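Side-chain contacts in N-acetylglucosamine-6-phosphate deacetylase (Mycobacterium smegmatis, PDB 6FV4), which probably removes the acetyl group from N-acetylglucosamine-6-phosphate, acting as a metal-dependent hydrolase of the NagA family: residues A243-S248 with T270-P275; A333-P338 with L343-R348. The protein carries 1 engineered substitution. One frame throughout, in Å; residues are numbered along the deposited sequence.

Interaction 1 of 2, residues A243-S248 with T270-P275; sequences ALTEDS and TQTVGP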
loop_
_atom_site.group_PDB
_atom_site.type_symbol
_atom_site.label_atom_id
_atom_site.label_comp_id
_atom_site.label_asym_id
_atom_site.label_seq_id
_atom_site.Cartn_x
_atom_site.Cartn_y
_atom_site.Cartn_z
ATOM N N ALA B 243 2.336 0.707 9.824
ATOM C CA ALA B 243 3.342 -0.034 10.584
ATOM C C ALA B 243 3.207 -1.530 10.351
ATOM O O ALA B 243 4.210 -2.234 10.172
ATOM C CB ALA B 243 3.234 0.286 12.082
ATOM N N LEU B 244 1.971 -2.027 10.301
ATOM C CA LEU B 244 1.745 -3.459 10.121
ATOM C C LEU B 244 2.090 -3.931 8.710
ATOM O O LEU B 244 2.646 -5.025 8.543
ATOM C CB LEU B 244 0.299 -3.812 10.479
ATOM C CG LEU B 244 -0.033 -3.754 11.981
ATOM C CD1 LEU B 244 -1.542 -3.660 12.176
ATOM C CD2 LEU B 244 0.515 -4.986 12.711
ATOM N N THR B 245 1.772 -3.135 7.673
ATOM C CA THR B 245 2.127 -3.556 6.322
ATOM C C THR B 245 3.610 -3.383 6.041
ATOM O O THR B 245 4.162 -4.110 5.204
ATOM C CB THR B 245 1.313 -2.798 5.266
ATOM O OG1 THR B 245 1.397 -1.387 5.492
ATOM C CG2 THR B 245 -0.146 -3.217 5.303
ATOM N N GLU B 246 4.264 -2.457 6.743
ATOM C CA GLU B 246 5.655 -2.129 6.471
ATOM C C GLU B 246 6.604 -3.248 6.900
ATOM O O GLU B 246 7.594 -3.515 6.215
ATOM C CB GLU B 246 5.977 -0.815 7.173
ATOM C CG GLU B 246 7.393 -0.589 7.618
ATOM C CD GLU B 246 7.534 0.752 8.329
ATOM O OE1 GLU B 246 7.417 0.803 9.571
ATOM O OE2 GLU B 246 7.728 1.767 7.635
ATOM N N ASP B 247 6.311 -3.930 8.015
ATOM C CA ASP B 247 7.269 -4.840 8.640
ATOM C C ASP B 247 7.093 -6.283 8.158
ATOM O O ASP B 247 6.006 -6.858 8.278
ATOM C CB ASP B 247 7.124 -4.775 10.153
ATOM C CG ASP B 247 8.287 -5.434 10.868
ATOM O OD1 ASP B 247 8.471 -6.661 10.692
ATOM O OD2 ASP B 247 9.029 -4.712 11.565
ATOM N N SER B 248 8.177 -6.881 7.645
ATOM C CA SER B 248 8.087 -8.202 7.027
ATOM C C SER B 248 7.737 -9.303 8.026
ATOM O O SER B 248 7.325 -10.396 7.610
ATOM C CB SER B 248 9.408 -8.548 6.333
ATOM O OG SER B 248 10.475 -8.603 7.271
ATOM N N THR B 270 -2.484 -6.408 -0.759
ATOM C CA THR B 270 -1.773 -7.523 -1.368
ATOM C C THR B 270 -0.581 -7.024 -2.170
ATOM O O THR B 270 0.517 -7.579 -2.067
ATOM C CB THR B 270 -2.703 -8.332 -2.266
ATOM O OG1 THR B 270 -3.804 -8.832 -1.499
ATOM C CG2 THR B 270 -1.951 -9.489 -2.893
ATOM N N GLN B 271 -0.786 -5.957 -2.958
ATOM C CA GLN B 271 0.293 -5.338 -3.723
ATOM C C GLN B 271 1.407 -4.853 -2.796
ATOM O O GLN B 271 2.593 -5.006 -3.108
ATOM C CB GLN B 271 -0.303 -4.197 -4.578
ATOM C CG GLN B 271 0.616 -3.471 -5.529
ATOM C CD GLN B 271 -0.113 -2.387 -6.370
ATOM O OE1 GLN B 271 -1.292 -2.063 -6.140
ATOM N NE2 GLN B 271 0.598 -1.838 -7.352
ATOM N N THR B 272 1.050 -4.319 -1.627
ATOM C CA THR B 272 2.047 -3.794 -0.689
ATOM C C THR B 272 2.833 -4.910 0.007
ATOM O O THR B 272 4.067 -4.875 0.046
ATOM C CB THR B 272 1.371 -2.901 0.366
ATOM O OG1 THR B 272 0.591 -1.891 -0.276
ATOM C CG2 THR B 272 2.409 -2.214 1.248
ATOM N N VAL B 273 2.155 -5.903 0.585
ATOM C CA VAL B 273 2.865 -6.818 1.485
ATOM C C VAL B 273 3.395 -8.059 0.783
ATOM O O VAL B 273 4.271 -8.740 1.338
ATOM C CB VAL B 273 1.994 -7.246 2.679
ATOM C CG1 VAL B 273 1.477 -6.035 3.386
ATOM C CG2 VAL B 273 0.839 -8.159 2.233
ATOM N N GLY B 274 2.895 -8.375 -0.408
ATOM C CA GLY B 274 3.352 -9.532 -1.145
ATOM C C GLY B 274 2.478 -10.748 -0.907
ATOM O O GLY B 274 1.528 -10.707 -0.123
ATOM N N PRO B 275 2.800 -11.869 -1.562
ATOM C CA PRO B 275 1.931 -13.052 -1.492
ATOM C C PRO B 275 2.016 -13.831 -0.182
ATOM O O PRO B 275 1.137 -14.669 0.063
ATOM C CB PRO B 275 2.422 -13.926 -2.663
ATOM C CG PRO B 275 3.478 -13.090 -3.394
ATOM C CD PRO B 275 3.984 -12.102 -2.413
#
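Thr245 and Val273, both beta-branched, meet through their carbon atoms, with no ring or side-chain amide between them. The flat group at this contact is the backbone carbonyl of Thr245. Its O is 3.8 Å from Val273 CG1 and also accepts hydrogen bonds from Arg277 NH1 and from Gln271 NE2 of the second subunit. The closest approach is Val273 CG1 to Thr245 CB, 3.7 Å. Thr245 CG2 stands 3.8 Å from the same Val273 CG1. The two side chains cross at about a right angle. Thr272 adds a looser touch, with its CG2 4.2 Å from Thr245 CB. The rotation of Thr245 (chi1 52°) places OG1 between N and C of its own backbone. There it bonds to Ala241 O and Val242 O, within its own helix. Thr272 OG1 likewise turns back, to His268 O, and also bonds to Thr272 OG1 of the second subunit. The contact joins the C-terminal ends of helices 240-246 and 263-273, successive outer helices of the amidohydrolase barrel, with strand 251-255 between them in sequence. The hydroxyls spend their bonds elsewhere, and the side chains meet through methyl and methine groups, with the Thr245 carbonyl oxygen also against the Val273 methyl.

Interaction 2 of 2, residues A333-P338 with L343-R348; sequences AHCGLP and LSLAVR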
loop_
_atom_site.group_PDB
_atom_site.type_symbol
_atom_site.label_atom_id
_atom_site.label_comp_id
_atom_site.label_asym_id
_atom_site.label_seq_id
_atom_site.Cartn_x
_atom_site.Cartn_y
_atom_site.Cartn_z
ATOM N N ALA B 333 -11.504 -13.412 -7.277
ATOM C CA ALA B 333 -12.193 -12.524 -8.209
ATOM C C ALA B 333 -11.611 -11.118 -8.179
ATOM O O ALA B 333 -11.538 -10.444 -9.219
ATOM C CB ALA B 333 -13.680 -12.499 -7.878
ATOM N N HIS B 334 -11.184 -10.654 -7.007
ATOM C CA HIS B 334 -10.825 -9.257 -6.835
ATOM C C HIS B 334 -9.334 -9.002 -6.699
ATOM O O HIS B 334 -8.945 -7.851 -6.496
ATOM C CB HIS B 334 -11.555 -8.676 -5.624
ATOM C CG HIS B 334 -13.037 -8.585 -5.804
ATOM N ND1 HIS B 334 -13.623 -7.826 -6.795
ATOM C CD2 HIS B 334 -14.054 -9.159 -5.121
ATOM C CE1 HIS B 334 -14.936 -7.940 -6.717
ATOM N NE2 HIS B 334 -15.224 -8.738 -5.703
ATOM N N CYS B 335 -8.480 -10.017 -6.808
ATOM C CA CYS B 335 -7.065 -9.707 -6.653
ATOM C C CYS B 335 -6.453 -9.106 -7.919
ATOM O O CYS B 335 -5.330 -8.601 -7.858
ATOM C CB CYS B 335 -6.271 -10.947 -6.232
ATOM S SG CYS B 335 -6.200 -12.240 -7.470
ATOM N N GLY B 336 -7.162 -9.130 -9.041
ATOM C CA GLY B 336 -6.669 -8.492 -10.246
ATOM C C GLY B 336 -5.602 -9.262 -10.989
ATOM O O GLY B 336 -4.911 -8.679 -11.839
ATOM N N LEU B 337 -5.432 -10.543 -10.688
ATOM C CA LEU B 337 -4.510 -11.398 -11.413
ATOM C C LEU B 337 -5.280 -12.350 -12.318
ATOM O O LEU B 337 -6.467 -12.614 -12.092
ATOM C CB LEU B 337 -3.644 -12.198 -10.435
ATOM C CG LEU B 337 -2.827 -11.394 -9.422
ATOM C CD1 LEU B 337 -2.241 -12.323 -8.350
ATOM C CD2 LEU B 337 -1.727 -10.593 -10.105
ATOM N N PRO B 338 -4.644 -12.879 -13.365
ATOM C CA PRO B 338 -5.301 -13.916 -14.164
ATOM C C PRO B 338 -5.559 -15.149 -13.311
ATOM O O PRO B 338 -4.905 -15.378 -12.291
ATOM C CB PRO B 338 -4.294 -14.205 -15.281
ATOM C CG PRO B 338 -2.982 -13.813 -14.703
ATOM C CD PRO B 338 -3.261 -12.633 -13.813
ATOM N N LEU B 343 -5.683 -18.111 -8.252
ATOM C CA LEU B 343 -5.838 -19.307 -7.436
ATOM C C LEU B 343 -4.601 -19.554 -6.595
ATOM O O LEU B 343 -4.701 -19.957 -5.431
ATOM C CB LEU B 343 -6.116 -20.513 -8.329
ATOM C CG LEU B 343 -7.500 -20.570 -8.968
ATOM C CD1 LEU B 343 -7.546 -21.721 -9.947
ATOM C CD2 LEU B 343 -8.593 -20.715 -7.922
ATOM N N SER B 344 -3.418 -19.334 -7.177
ATOM C CA SER B 344 -2.179 -19.592 -6.453
ATOM C C SER B 344 -1.990 -18.604 -5.312
ATOM O O SER B 344 -1.530 -18.977 -4.223
ATOM C CB SER B 344 -0.994 -19.546 -7.417
ATOM O OG SER B 344 -0.914 -20.777 -8.116
ATOM N N LEU B 345 -2.355 -17.344 -5.532
ATOM C CA LEU B 345 -2.293 -16.375 -4.449
ATOM C C LEU B 345 -3.326 -16.697 -3.373
ATOM O O LEU B 345 -3.011 -16.694 -2.184
ATOM C CB LEU B 345 -2.511 -14.970 -4.996
ATOM C CG LEU B 345 -2.556 -13.853 -3.957
ATOM C CD1 LEU B 345 -1.227 -13.744 -3.240
ATOM C CD2 LEU B 345 -2.952 -12.527 -4.633
ATOM N N ALA B 346 -4.565 -16.992 -3.784
ATOM C CA ALA B 346 -5.631 -17.243 -2.825
ATOM C C ALA B 346 -5.315 -18.454 -1.951
ATOM O O ALA B 346 -5.627 -18.459 -0.755
ATOM C CB ALA B 346 -6.956 -17.426 -3.567
ATOM N N VAL B 347 -4.653 -19.473 -2.516
ATOM C CA VAL B 347 -4.287 -20.634 -1.706
ATOM C C VAL B 347 -3.265 -20.249 -0.643
ATOM O O VAL B 347 -3.339 -20.702 0.507
ATOM C CB VAL B 347 -3.785 -21.780 -2.604
ATOM C CG1 VAL B 347 -3.022 -22.807 -1.775
ATOM C CG2 VAL B 347 -4.948 -22.444 -3.284
ATOM N N ARG B 348 -2.300 -19.401 -0.992
ATOM C CA ARG B 348 -1.377 -18.892 0.021
ATOM C C ARG B 348 -2.124 -18.117 1.105
ATOM O O ARG B 348 -1.872 -18.299 2.302
ATOM C CB ARG B 348 -0.330 -17.998 -0.631
ATOM C CG ARG B 348 0.885 -18.744 -1.168
ATOM C CD ARG B 348 1.578 -17.925 -2.248
ATOM N NE ARG B 348 2.991 -18.292 -2.401
ATOM C CZ ARG B 348 3.444 -19.240 -3.216
ATOM N NH1 ARG B 348 2.603 -19.934 -3.977
ATOM N NH2 ARG B 348 4.743 -19.495 -3.278
#
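Leu345 meets Cys335 and Leu337 where the chain turns from one helix into the next. This is a short loop joining two consecutive helices, 324-334 and 339-357. The first helix runs into the loop, and the second starts after Pro338, which occupies the N-cap position. Gly336 has positive phi and lets the chain leave the first helix. Cys335 and Leu337 lie on each side of that glycine, and both point their side chains at the second helix.

Leu345 is stretched out toward them. Its CG is anti to the backbone N (chi1 176°), and CD2 continues the extension, anti to CA. This methyl makes both contacts: it lies 3.8 Å from Leu337 CD1 and 4.0 Å from Cys335 CB. Leu337 starts differently, with CG beside the backbone N, but it too puts a methyl, CD1, anti to CA (chi2 169°). That far methyl does the touching. The two leucines cross at about a right angle and meet methyl to methyl.

Cys335 takes a different rotation. Chi1 of 67° sets SG between N and C of its own backbone, and CB is left as its nearest atom to Leu345. Helix 263-273 adds Tyr266 against Cys335 and Thr270 against Leu345. Further along the second helix, Arg348 NE forms a salt bridge with Glu276 OE1. Leu337 is exposed, while Cys335 and Leu345 are buried. Within the loop, the sulfur also has a methyl neighbour: Cys335 SG is 4.1 Å from Leu337 CD1.

In the fold
Both interactions are small and apolar, and their centres lie about 16 Å apart. Helix 263-273 and the residues just after it connect them. Thr270 CG2 packs 3.6 Å from Leu345 CD2, and Pro275 CA lies 3.7 Å from Leu345 CD1. Interaction 1 joins two barrel helices that are separated by a strand. Interaction 2 packs the loop after helix 324-334 onto the helix that follows it, 339-357. Interaction 1 is buried beside the second subunit, where the Thr245 carbonyl and the Thr272 hydroxyl have polar partners. Interaction 2 touches no other chain and is purely hydrophobic, with one exposed leucine at its border. Both lie away from the metal and substrate sites.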